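Local coordinates for succinylglutamate desuccinylase (Chromobacterium violaceum, PDB 1YW4), which probably hydrolyses N-succinylglutamate to succinate and glutamate with one zinc ion per subunit, the last step of arginine breakdown by the succinyltransferase pathway, at residues G45-E59 with F135-H149. Numbering follows the deposited sequence.
Sequences GADSVLLSCGVHGNE and FFAGARARKLHYDLH. With ZN (zinc ion), chain C.
Ser48 and Leu50 of strand 48-53 pair with Lys143 and His145 of the parallel strand 143-151. Ser48 bonds to it through both backbone polar atoms, bridging the residues on either side of Lys143: its N donates to Arg142 O at 2.7 Å and its O accepts from Leu144 N. Its OG lies against Ala139 CB, donates to a water that Ala141 N and Arg142 O also hold, and is hydrogen-bonded to Arg83 on the neighbouring strand 83-88. Leu50 has CG anti to the backbone N (chi1 171°), which lays the side chain alongside His145, CD2 over the centre of the imidazole face at 3.6 Å from its centroid. Phe136 CZ packs on Leu50 CB. The Leu50 carbonyl takes two donors, Tyr146 N nearly in line with the C=O and His145 ND1 at 3.1 Å from well above the carbonyl plane, so the ring's rotation is fixed by a bond at its edge and a methyl on its face. These are central parallel strands of the zinc-carboxypeptidase-like catalytic domain of the AspA/AstE family, with the metal site beyond the C-terminal end of strand 48-53 and near that of 143-151. There His149 ND1 binds zinc at 2.3 Å, joined by His56 ND1, both oxygens of Glu59 and a water, while His56 NE2 is hydrogen-bonded to Asp104. On the far side of the His149 ring from the zinc, its NE2 donates to Asp147 OD2 at 2.5 Å, and Ser52 OG to Asp147 OD1 at 2.6 Å from above the carboxylate plane, a second shell that orients the ligand. At the other end, Asp47 OD1 accepts from Arg142 N, while OD2 forms a salt bridge with Arg142 NE, a weak bond at 3.0 Å, and accepts from NH2 above the carboxylate plane.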
loop_
_atom_site.group_PDB
_atom_site.type_symbol
_atom_site.label_atom_id
_atom_site.label_comp_id
_atom_site.label_asym_id
_atom_site.label_seq_id
_atom_site.Cartn_x
_atom_site.Cartn_y
_atom_site.Cartn_z
ATOM N N GLY A 45 -6.173 -19.887 -32.929
ATOM C CA GLY A 45 -7.259 -19.403 -32.103
ATOM C C GLY A 45 -7.349 -20.009 -30.716
ATOM O O GLY A 45 -8.183 -19.589 -29.915
ATOM N N ALA A 46 -6.505 -20.993 -30.419
ATOM C CA ALA A 46 -6.528 -21.630 -29.102
ATOM C C ALA A 46 -5.637 -20.886 -28.107
ATOM O O ALA A 46 -4.680 -20.219 -28.497
ATOM C CB ALA A 46 -6.081 -23.079 -29.221
ATOM N N ASP A 47 -5.960 -20.987 -26.820
ATOM C CA ASP A 47 -5.152 -20.323 -25.801
ATOM C C ASP A 47 -3.751 -20.901 -25.846
ATOM O O ASP A 47 -3.574 -22.086 -26.112
ATOM C CB ASP A 47 -5.729 -20.540 -24.402
ATOM C CG ASP A 47 -7.033 -19.793 -24.185
ATOM O OD1 ASP A 47 -7.160 -18.664 -24.704
ATOM O OD2 ASP A 47 -7.917 -20.334 -23.485
ATOM N N SER A 48 -2.757 -20.063 -25.573
ATOM C CA SER A 48 -1.371 -20.502 -25.603
ATOM C C SER A 48 -0.803 -20.590 -24.199
ATOM O O SER A 48 -0.828 -19.620 -23.443
ATOM C CB SER A 48 -0.544 -19.543 -26.450
ATOM O OG SER A 48 -0.972 -19.594 -27.806
ATOM N N VAL A 49 -0.282 -21.761 -23.857
ATOM C CA VAL A 49 0.259 -21.976 -22.527
ATOM C C VAL A 49 1.736 -22.329 -22.527
ATOM O O VAL A 49 2.163 -23.217 -23.248
ATOM C CB VAL A 49 -0.547 -23.080 -21.801
ATOM C CG1 VAL A 49 0.072 -23.393 -20.451
ATOM C CG2 VAL A 49 -1.992 -22.612 -21.615
ATOM N N LEU A 50 2.512 -21.601 -21.726
ATOM C CA LEU A 50 3.944 -21.854 -21.591
ATOM C C LEU A 50 4.196 -22.348 -20.173
ATOM O O LEU A 50 3.911 -21.640 -19.209
ATOM C CB LEU A 50 4.751 -20.572 -21.827
ATOM C CG LEU A 50 6.251 -20.664 -21.502
ATOM C CD1 LEU A 50 6.868 -21.794 -22.304
ATOM C CD2 LEU A 50 6.952 -19.341 -21.819
ATOM N N LEU A 51 4.693 -23.571 -20.042
ATOM C CA LEU A 51 5.016 -24.113 -18.730
ATOM C C LEU A 51 6.525 -24.339 -18.699
ATOM O O LEU A 51 7.070 -25.109 -19.491
ATOM C CB LEU A 51 4.314 -25.449 -18.484
ATOM C CG LEU A 51 2.778 -25.521 -18.592
ATOM C CD1 LEU A 51 2.331 -26.949 -18.265
ATOM C CD2 LEU A 51 2.126 -24.528 -17.644
ATOM N N SER A 52 7.201 -23.651 -17.796
ATOM C CA SER A 52 8.631 -23.838 -17.683
ATOM C C SER A 52 8.903 -24.400 -16.292
ATOM O O SER A 52 8.251 -24.022 -15.316
ATOM C CB SER A 52 9.369 -22.516 -17.916
ATOM O OG SER A 52 8.930 -21.502 -17.032
ATOM N N CYS A 53 9.834 -25.344 -16.216
ATOM C CA CYS A 53 10.192 -25.960 -14.946
ATOM C C CYS A 53 11.672 -26.273 -14.980
ATOM O O CYS A 53 12.279 -26.270 -16.046
ATOM C CB CYS A 53 9.393 -27.249 -14.727
ATOM S SG CYS A 53 9.564 -28.484 -16.028
ATOM N N GLY A 54 12.266 -26.529 -13.821
ATOM C CA GLY A 54 13.681 -26.833 -13.823
ATOM C C GLY A 54 14.560 -25.634 -14.141
ATOM O O GLY A 54 15.679 -25.813 -14.612
ATOM N N VAL A 55 14.055 -24.416 -13.941
ATOM C CA VAL A 55 14.891 -23.233 -14.152
ATOM C C VAL A 55 16.025 -23.451 -13.148
ATOM O O VAL A 55 17.189 -23.121 -13.407
ATOM C CB VAL A 55 14.122 -21.925 -13.832
ATOM C CG1 VAL A 55 15.099 -20.773 -13.607
ATOM C CG2 VAL A 55 13.195 -21.576 -15.004
ATOM N N HIS A 56 15.653 -24.022 -12.002
ATOM C CA HIS A 56 16.590 -24.395 -10.950
ATOM C C HIS A 56 16.527 -25.929 -10.980
ATOM O O HIS A 56 15.462 -26.523 -10.804
ATOM C CB HIS A 56 16.141 -23.807 -9.604
ATOM C CG HIS A 56 16.331 -22.324 -9.523
ATOM N ND1 HIS A 56 15.398 -21.482 -8.959
ATOM C CD2 HIS A 56 17.319 -21.530 -9.997
ATOM C CE1 HIS A 56 15.799 -20.231 -9.096
ATOM N NE2 HIS A 56 16.961 -20.232 -9.724
ATOM N N GLY A 57 17.665 -26.558 -11.266
ATOM C CA GLY A 57 17.730 -28.008 -11.388
ATOM C C GLY A 57 17.391 -28.885 -10.200
ATOM O O GLY A 57 17.128 -30.078 -10.378
ATOM N N ASN A 58 17.384 -28.318 -8.999
ATOM C CA ASN A 58 17.087 -29.090 -7.792
ATOM C C ASN A 58 15.611 -29.035 -7.398
ATOM O O ASN A 58 15.210 -29.673 -6.430
ATOM C CB ASN A 58 17.949 -28.581 -6.627
ATOM C CG ASN A 58 17.657 -27.135 -6.284
ATOM O OD1 ASN A 58 17.593 -26.284 -7.164
ATOM N ND2 ASN A 58 17.482 -26.850 -4.997
ATOM N N GLU A 59 14.804 -28.280 -8.142
ATOM C CA GLU A 59 13.369 -28.157 -7.838
ATOM C C GLU A 59 12.632 -29.091 -8.797
ATOM O O GLU A 59 12.029 -28.660 -9.777
ATOM C CB GLU A 59 12.946 -26.695 -8.010
ATOM C CG GLU A 59 14.028 -25.751 -7.478
ATOM C CD GLU A 59 13.670 -24.280 -7.515
ATOM O OE1 GLU A 59 12.737 -23.899 -8.256
ATOM O OE2 GLU A 59 14.349 -23.498 -6.801
ATOM N N PHE A 135 6.946 -18.153 -29.708
ATOM C CA PHE A 135 5.765 -18.924 -29.359
ATOM C C PHE A 135 4.564 -18.021 -29.112
ATOM O O PHE A 135 3.474 -18.256 -29.635
ATOM C CB PHE A 135 6.016 -19.739 -28.090
ATOM C CG PHE A 135 4.816 -20.508 -27.616
ATOM C CD1 PHE A 135 4.344 -21.594 -28.343
ATOM C CD2 PHE A 135 4.190 -20.179 -26.416
ATOM C CE1 PHE A 135 3.271 -22.350 -27.881
ATOM C CE2 PHE A 135 3.115 -20.926 -25.941
ATOM C CZ PHE A 135 2.655 -22.018 -26.678
ATOM N N PHE A 136 4.756 -16.993 -28.298
ATOM C CA PHE A 136 3.650 -16.112 -27.993
ATOM C C PHE A 136 3.273 -15.174 -29.126
ATOM O O PHE A 136 2.136 -14.709 -29.198
ATOM C CB PHE A 136 3.929 -15.318 -26.721
ATOM C CG PHE A 136 3.730 -16.111 -25.458
ATOM C CD1 PHE A 136 2.523 -16.765 -25.210
ATOM C CD2 PHE A 136 4.737 -16.177 -24.503
ATOM C CE1 PHE A 136 2.321 -17.468 -24.028
ATOM C CE2 PHE A 136 4.544 -16.876 -23.322
ATOM C CZ PHE A 136 3.337 -17.523 -23.081
ATOM N N ALA A 137 4.217 -14.899 -30.015
ATOM C CA ALA A 137 3.943 -14.014 -31.136
ATOM C C ALA A 137 2.861 -14.635 -32.025
ATOM O O ALA A 137 2.100 -13.921 -32.682
ATOM C CB ALA A 137 5.223 -13.775 -31.935
ATOM N N GLY A 138 2.797 -15.964 -32.031
ATOM C CA GLY A 138 1.812 -16.665 -32.838
ATOM C C GLY A 138 0.486 -16.861 -32.136
ATOM O O GLY A 138 -0.468 -17.380 -32.716
ATOM N N ALA A 139 0.414 -16.434 -30.883
ATOM C CA ALA A 139 -0.807 -16.580 -30.100
ATOM C C ALA A 139 -1.908 -15.618 -30.547
ATOM O O ALA A 139 -1.658 -14.439 -30.788
ATOM C CB ALA A 139 -0.499 -16.364 -28.625
ATOM N N ARG A 140 -3.130 -16.127 -30.647
ATOM C CA ARG A 140 -4.255 -15.300 -31.056
ATOM C C ARG A 140 -5.280 -15.194 -29.941
ATOM O O ARG A 140 -6.149 -14.326 -29.965
ATOM C CB ARG A 140 -4.891 -15.869 -32.326
ATOM C CG ARG A 140 -4.025 -15.639 -33.559
ATOM C CD ARG A 140 -3.950 -14.148 -33.869
ATOM N NE ARG A 140 -2.612 -13.707 -34.253
ATOM C CZ ARG A 140 -1.950 -14.144 -35.319
ATOM N NH1 ARG A 140 -0.736 -13.676 -35.581
ATOM N NH2 ARG A 140 -2.498 -15.050 -36.120
ATOM N N ALA A 141 -5.166 -16.083 -28.962
ATOM C CA ALA A 141 -6.067 -16.086 -27.824
ATOM C C ALA A 141 -5.271 -15.670 -26.593
ATOM O O ALA A 141 -4.435 -14.769 -26.666
ATOM C CB ALA A 141 -6.667 -17.474 -27.633
ATOM N N ARG A 142 -5.516 -16.326 -25.466
ATOM C CA ARG A 142 -4.805 -15.984 -24.241
ATOM C C ARG A 142 -3.339 -16.431 -24.272
ATOM O O ARG A 142 -2.993 -17.427 -24.904
ATOM C CB ARG A 142 -5.506 -16.609 -23.036
ATOM C CG ARG A 142 -6.939 -16.140 -22.815
ATOM C CD ARG A 142 -7.475 -16.665 -21.493
ATOM N NE ARG A 142 -7.519 -18.123 -21.454
ATOM C CZ ARG A 142 -7.706 -18.836 -20.347
ATOM N NH1 ARG A 142 -7.864 -18.229 -19.180
ATOM N NH2 ARG A 142 -7.735 -20.158 -20.404
ATOM N N LYS A 143 -2.488 -15.668 -23.596
ATOM C CA LYS A 143 -1.063 -15.973 -23.487
ATOM C C LYS A 143 -0.758 -16.185 -21.999
ATOM O O LYS A 143 -0.707 -15.231 -21.222
ATOM C CB LYS A 143 -0.237 -14.820 -24.061
ATOM C CG LYS A 143 -0.367 -14.692 -25.577
ATOM C CD LYS A 143 0.416 -13.514 -26.127
ATOM C CE LYS A 143 -0.135 -12.201 -25.621
ATOM N NZ LYS A 143 -1.561 -12.020 -26.020
ATOM N N LEU A 144 -0.559 -17.444 -21.616
ATOM C CA LEU A 144 -0.316 -17.799 -20.223
ATOM C C LEU A 144 1.020 -18.494 -19.977
ATOM O O LEU A 144 1.367 -19.452 -20.660
ATOM C CB LEU A 144 -1.449 -18.703 -19.731
ATOM C CG LEU A 144 -2.879 -18.182 -19.903
ATOM C CD1 LEU A 144 -3.870 -19.295 -19.567
ATOM C CD2 LEU A 144 -3.099 -16.982 -19.009
ATOM N N HIS A 145 1.744 -18.007 -18.978
ATOM C CA HIS A 145 3.042 -18.554 -18.615
ATOM C C HIS A 145 3.166 -18.808 -17.116
ATOM O O HIS A 145 3.044 -17.887 -16.314
ATOM C CB HIS A 145 4.149 -17.596 -19.051
ATOM C CG HIS A 145 5.518 -18.030 -18.629
ATOM N ND1 HIS A 145 5.836 -19.348 -18.374
ATOM C CD2 HIS A 145 6.660 -17.328 -18.453
ATOM C CE1 HIS A 145 7.117 -19.436 -18.063
ATOM N NE2 HIS A 145 7.639 -18.224 -18.104
ATOM N N TYR A 146 3.399 -20.059 -16.746
ATOM C CA TYR A 146 3.568 -20.404 -15.347
ATOM C C TYR A 146 4.953 -21.007 -15.230
ATOM O O TYR A 146 5.257 -22.051 -15.819
ATOM C CB TYR A 146 2.511 -21.412 -14.896
ATOM C CG TYR A 146 1.101 -20.925 -15.138
ATOM C CD1 TYR A 146 0.572 -19.857 -14.409
ATOM C CD2 TYR A 146 0.319 -21.495 -16.140
ATOM C CE1 TYR A 146 -0.707 -19.363 -14.678
ATOM C CE2 TYR A 146 -0.957 -21.016 -16.420
ATOM C CZ TYR A 146 -1.463 -19.952 -15.690
ATOM O OH TYR A 146 -2.719 -19.469 -15.980
ATOM N N ASP A 147 5.809 -20.290 -14.515
ATOM C CA ASP A 147 7.165 -20.739 -14.288
ATOM C C ASP A 147 7.068 -21.415 -12.918
ATOM O O ASP A 147 6.856 -20.761 -11.898
ATOM C CB ASP A 147 8.118 -19.543 -14.279
ATOM C CG ASP A 147 9.559 -19.963 -14.138
ATOM O OD1 ASP A 147 9.880 -21.088 -14.594
ATOM O OD2 ASP A 147 10.356 -19.176 -13.580
ATOM N N LEU A 148 7.196 -22.738 -12.929
ATOM C CA LEU A 148 7.065 -23.581 -11.742
ATOM C C LEU A 148 8.343 -23.795 -10.929
ATOM O O LEU A 148 9.344 -24.259 -11.455
ATOM C CB LEU A 148 6.498 -24.937 -12.172
ATOM C CG LEU A 148 5.386 -24.861 -13.224
ATOM C CD1 LEU A 148 4.816 -26.258 -13.520
ATOM C CD2 LEU A 148 4.284 -23.945 -12.702
ATOM N N HIS A 149 8.272 -23.486 -9.634
ATOM C CA HIS A 149 9.409 -23.607 -8.734
ATOM C C HIS A 149 9.040 -24.273 -7.406
ATOM O O HIS A 149 7.862 -24.419 -7.073
ATOM C CB HIS A 149 9.962 -22.208 -8.404
ATOM C CG HIS A 149 10.555 -21.487 -9.576
ATOM N ND1 HIS A 149 11.907 -21.250 -9.697
ATOM C CD2 HIS A 149 9.978 -20.923 -10.665
ATOM C CE1 HIS A 149 12.141 -20.571 -10.804
ATOM N NE2 HIS A 149 10.986 -20.359 -11.412
HETATM ZN ZN ZN C . 13.351 -21.687 -7.920
HETATM O O HOH W 1 -3.313 -17.786 -27.808
HETATM O O HOH W 2 -3.619 -18.899 -31.028
HETATM O O HOH W 3 10.670 -26.901 -11.440
HETATM O O HOH W 4 11.289 -23.243 -13.275
HETATM O O HOH W 5 12.478 -21.370 -5.783
#